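Local coordinates for hypothetical protein yihE (Escherichia coli, PDB 1ZYL) that phosphorylates itself and other proteins on serine and threonine using ATP, and probably protects the cell against stress linked to reactive oxygen species, at residues T15-L20 / S29-L34; D120-V125 / L233-K238. All blocks are in the same frame, centred on the assembly; numbering follows the deposited sequence.

Contact 1 (T15-L20 / S29-L34)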
# COMPACT_ATOMS: atom_id res chain seq x y z
N THR A 15 -22.16 17.19 -0.10
CA THR A 15 -22.64 16.03 -0.83
C THR A 15 -22.39 14.79 0.04
O THR A 15 -23.07 13.77 -0.10
CB THR A 15 -21.88 15.87 -2.15
OG1 THR A 15 -21.84 17.13 -2.83
CG2 THR A 15 -22.56 14.82 -3.04
N ILE A 16 -21.40 14.89 0.92
CA ILE A 16 -21.05 13.80 1.82
C ILE A 16 -22.08 13.68 2.95
O ILE A 16 -22.54 12.58 3.27
CB ILE A 16 -19.63 14.00 2.40
CG1 ILE A 16 -18.59 13.70 1.32
CG2 ILE A 16 -19.39 13.08 3.60
CD1 ILE A 16 -17.17 13.81 1.78
N MET A 17 -22.45 14.81 3.54
CA MET A 17 -23.44 14.79 4.61
C MET A 17 -24.73 14.14 4.10
O MET A 17 -25.38 13.39 4.82
CB MET A 17 -23.71 16.21 5.10
CG MET A 17 -22.61 16.77 5.98
SD MET A 17 -22.44 15.87 7.53
CE MET A 17 -23.43 16.88 8.61
N ASP A 18 -25.09 14.44 2.85
CA ASP A 18 -26.29 13.86 2.26
C ASP A 18 -26.13 12.34 2.29
O ASP A 18 -27.01 11.61 2.76
CB ASP A 18 -26.46 14.32 0.81
CG ASP A 18 -26.50 15.83 0.68
OD1 ASP A 18 -27.22 16.48 1.47
OD2 ASP A 18 -25.83 16.37 -0.23
N ALA A 19 -24.99 11.88 1.79
CA ALA A 19 -24.67 10.47 1.77
C ALA A 19 -24.84 9.86 3.16
O ALA A 19 -25.52 8.86 3.33
CB ALA A 19 -23.24 10.28 1.28
N LEU A 20 -24.21 10.48 4.15
CA LEU A 20 -24.32 9.97 5.51
C LEU A 20 -25.74 10.07 6.04
O LEU A 20 -26.08 9.42 7.03
CB LEU A 20 -23.38 10.72 6.45
CG LEU A 20 -21.91 10.32 6.35
CD1 LEU A 20 -21.14 10.98 7.48
CD2 LEU A 20 -21.79 8.81 6.44
N SER A 29 -21.36 16.90 14.87
CA SER A 29 -20.80 18.23 14.71
C SER A 29 -19.60 18.23 13.78
O SER A 29 -18.57 17.62 14.07
CB SER A 29 -20.40 18.82 16.06
OG SER A 29 -19.80 20.10 15.90
N GLY A 30 -19.75 18.92 12.66
CA GLY A 30 -18.68 19.02 11.69
C GLY A 30 -18.16 17.72 11.10
O GLY A 30 -18.12 16.68 11.75
N LEU A 31 -17.78 17.81 9.84
CA LEU A 31 -17.22 16.70 9.09
C LEU A 31 -15.78 17.11 8.79
O LEU A 31 -15.45 17.47 7.67
CB LEU A 31 -17.97 16.51 7.76
CG LEU A 31 -18.57 15.15 7.41
CD1 LEU A 31 -18.86 15.13 5.91
CD2 LEU A 31 -17.62 14.03 7.77
N THR A 32 -14.94 17.07 9.81
CA THR A 32 -13.54 17.44 9.65
C THR A 32 -12.72 16.42 8.85
O THR A 32 -12.68 15.23 9.18
CB THR A 32 -12.89 17.63 11.02
OG1 THR A 32 -11.49 17.33 10.93
CG2 THR A 32 -13.57 16.74 12.05
N PRO A 33 -12.06 16.88 7.77
CA PRO A 33 -11.24 16.06 6.87
C PRO A 33 -9.85 15.69 7.36
O PRO A 33 -9.16 16.48 8.01
CB PRO A 33 -11.17 16.93 5.63
CG PRO A 33 -11.06 18.28 6.21
CD PRO A 33 -12.14 18.26 7.27
N LEU A 34 -9.44 14.46 7.02
CA LEU A 34 -8.12 13.93 7.34
C LEU A 34 -7.38 13.88 6.01
O LEU A 34 -8.01 13.84 4.95
CB LEU A 34 -8.22 12.51 7.91
CG LEU A 34 -8.96 12.28 9.23
CD1 LEU A 34 -8.44 13.23 10.28
CD2 LEU A 34 -10.45 12.47 9.01

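Contact 2 (D120-V125 / L233-K238)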
# COMPACT_ATOMS: atom_id res chain seq x y z
N ASP A 120 10.89 -4.32 20.31
CA ASP A 120 9.77 -5.01 20.95
C ASP A 120 8.49 -4.82 20.14
O ASP A 120 7.76 -5.79 19.89
CB ASP A 120 9.57 -4.49 22.38
CG ASP A 120 9.47 -5.61 23.40
OD1 ASP A 120 10.47 -6.35 23.58
OD2 ASP A 120 8.39 -5.76 24.02
N GLN A 121 8.21 -3.59 19.74
CA GLN A 121 7.02 -3.31 18.94
C GLN A 121 7.13 -4.04 17.61
O GLN A 121 6.13 -4.47 17.03
CB GLN A 121 6.87 -1.80 18.71
CG GLN A 121 6.50 -1.02 19.96
CD GLN A 121 6.17 0.43 19.67
OE1 GLN A 121 5.67 1.14 20.54
NE2 GLN A 121 6.46 0.89 18.46
N MET A 122 8.36 -4.18 17.14
CA MET A 122 8.66 -4.87 15.89
C MET A 122 8.14 -6.30 16.02
O MET A 122 7.47 -6.80 15.14
CB MET A 122 10.17 -4.90 15.66
CG MET A 122 10.57 -5.14 14.22
SD MET A 122 10.64 -3.60 13.32
CE MET A 122 12.28 -3.01 13.79
N GLU A 123 8.48 -6.94 17.14
CA GLU A 123 8.05 -8.31 17.39
C GLU A 123 6.54 -8.43 17.46
O GLU A 123 5.97 -9.36 16.88
CB GLU A 123 8.66 -8.84 18.69
CG GLU A 123 10.14 -9.14 18.61
CD GLU A 123 10.64 -9.91 19.82
OE1 GLU A 123 10.47 -9.40 20.95
OE2 GLU A 123 11.19 -11.01 19.64
N ALA A 124 5.90 -7.51 18.17
CA ALA A 124 4.44 -7.51 18.30
C ALA A 124 3.81 -7.37 16.92
O ALA A 124 2.80 -8.01 16.62
CB ALA A 124 3.99 -6.38 19.20
N VAL A 125 4.41 -6.53 16.08
CA VAL A 125 3.91 -6.31 14.72
C VAL A 125 4.19 -7.54 13.87
O VAL A 125 3.33 -7.99 13.13
CB VAL A 125 4.57 -5.04 14.07
CG1 VAL A 125 4.43 -5.09 12.56
CG2 VAL A 125 3.89 -3.79 14.58
N LEU A 233 9.54 -2.87 6.49
CA LEU A 233 9.67 -2.58 7.91
C LEU A 233 11.12 -2.31 8.31
O LEU A 233 11.39 -1.45 9.14
CB LEU A 233 9.11 -3.73 8.76
CG LEU A 233 7.59 -3.99 8.76
CD1 LEU A 233 7.28 -5.24 9.57
CD2 LEU A 233 6.85 -2.81 9.35
N LEU A 234 12.06 -3.04 7.72
CA LEU A 234 13.47 -2.90 8.06
C LEU A 234 13.97 -1.47 7.98
O LEU A 234 13.60 -0.72 7.08
CB LEU A 234 14.31 -3.77 7.14
CG LEU A 234 13.81 -5.17 6.80
CD1 LEU A 234 15.00 -5.97 6.31
CD2 LEU A 234 13.16 -5.85 8.01
N ASN A 235 14.83 -1.10 8.92
CA ASN A 235 15.38 0.24 8.96
C ASN A 235 16.71 0.27 9.69
O ASN A 235 16.87 -0.39 10.72
CB ASN A 235 14.41 1.18 9.66
CG ASN A 235 14.19 0.81 11.11
OD1 ASN A 235 13.63 -0.23 11.41
ND2 ASN A 235 14.66 1.66 12.02
N GLY A 236 17.67 1.03 9.17
CA GLY A 236 18.97 1.13 9.83
C GLY A 236 20.15 0.65 9.01
O GLY A 236 20.05 0.52 7.79
N ASP A 237 21.26 0.39 9.68
CA ASP A 237 22.44 -0.08 8.98
C ASP A 237 22.22 -1.55 8.62
O ASP A 237 21.29 -2.19 9.13
CB ASP A 237 23.71 0.10 9.83
CG ASP A 237 23.83 -0.92 10.95
OD1 ASP A 237 24.87 -0.94 11.64
OD2 ASP A 237 22.88 -1.70 11.14
N LYS A 238 23.08 -2.08 7.75
CA LYS A 238 22.97 -3.46 7.32
C LYS A 238 22.76 -4.43 8.49
O LYS A 238 21.82 -5.24 8.47
CB LYS A 238 24.22 -3.87 6.53
CG LYS A 238 24.44 -3.09 5.22
CD LYS A 238 25.63 -2.12 5.31
CE LYS A 238 25.43 -1.03 6.36
NZ LYS A 238 26.70 -0.36 6.72

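Contact 1 (T15-L20 / S29-L34)
Leu31 meets Ile16 and Met17 through aliphatic groups and a thioether, so neither segment brings a ring or amide side chain into the contact. The flat side chain close by is that of Tyr42 on strand 40-44, touched by both Ile16 and Leu31. Leu31 supplies more than half of the surface buried here and projects from the chain just ahead of strand 32-34 toward helix 13-22. Its CD1 methyl reaches the branched carbon of Ile16, with CB of Ile16 3.8 Å from CD1 of Leu31. The neighbouring CG2 of Ile16 is modelled implausibly close to that methyl, so the detail there is doubtful at this resolution. Met17, one residue along the helix, flanks the same leucine. Its chain starts with CG anti to the carbonyl carbon (chi1 -75°) and then bends at chi2, which swings the sulfur round until SD of Met17 lies 3.9 Å from CG of Leu31. The two side chains run past each other in opposite directions. Leu20, a turn further on, stays at the margin, its CD1 4.7 Å from CD1 of Leu31. Met17 and Leu20 also reach Val27 in the intervening loop, while Ile16 continues inward to Phe56. The result is a short amphipathic helix laid against the antiparallel sheet of the N-terminal lobe, with the residue leading into the edge strand tucked against it, in a kinase-like fold of the phosphotransferase (APH) family.

Contact 2 (D120-V125 / L233-K238)
Val125, Leu233 and Met122 make up the buried, apolar part of this contact, and Asn235, partly exposed, leads to its solvent side. Val125 carries CG1 anti to its backbone N (chi1 160°), which directs this methyl at the forked end of the leucine while CG2 turns elsewhere. CG1 of Val125 sits 4.1 Å from CD1 of Leu233, and the other prong is further off, with CG1 of Val125 4.6 Å from CD2 of Leu233. The two side chains meet at a slant, methyl against methyl. Met122, also buried, bends at chi2 and chi3 and brings its terminal methyl round to the loop, where the contact opens and CE of Met122 lies 3.9 Å from OD1 of Asn235. This is a van der Waals touch by the oxygen side of the amide; ND2 of Asn235 is turned further from the methyl, 5.5 Å from CE of Met122. OD1 already has a hydrogen-bonding partner outside these two segments. Beyond it the chain runs into the open: Gly236 and Asp237 are exposed, and Asp237 serves as N-cap of helix 238-252, its OD2 bonded to Glu240 N. That helix covers the methionine with Gln244 and Ile248, and Gln244 also takes a hydrogen bond from the backbone N of Asn235. Val125 continues onto Ile207, Pro213 and Phe215 of the small antiparallel sheet, so helix 119-136 packs against strands 207-209 and 213-215 as well as the loop joining helices 228-231 and 238-252.

Overall arrangement
Contact 1 closes before contact 2 opens along the chain, and the two lie far apart, with centres 37 Å and nearest atoms about 21 Å from each other. They share no helix or sheet. Contact 1 belongs to the five-stranded antiparallel sheet of the N-terminal lobe; contact 2 lies in the helical C-terminal lobe, beside the three-stranded sheet 112-113, 207-209 and 213-215. Ile16 is about 12 Å, side chain to side chain, from Ser36, a probable ATP site, and Leu233 about 9 Å from Asn206, a probable magnesium ligand. They thus lie in separate lobes of one kinase monomer, contact 1 joining a helix to the N-terminal sheet and contact 2 a helix to a C-terminal loop.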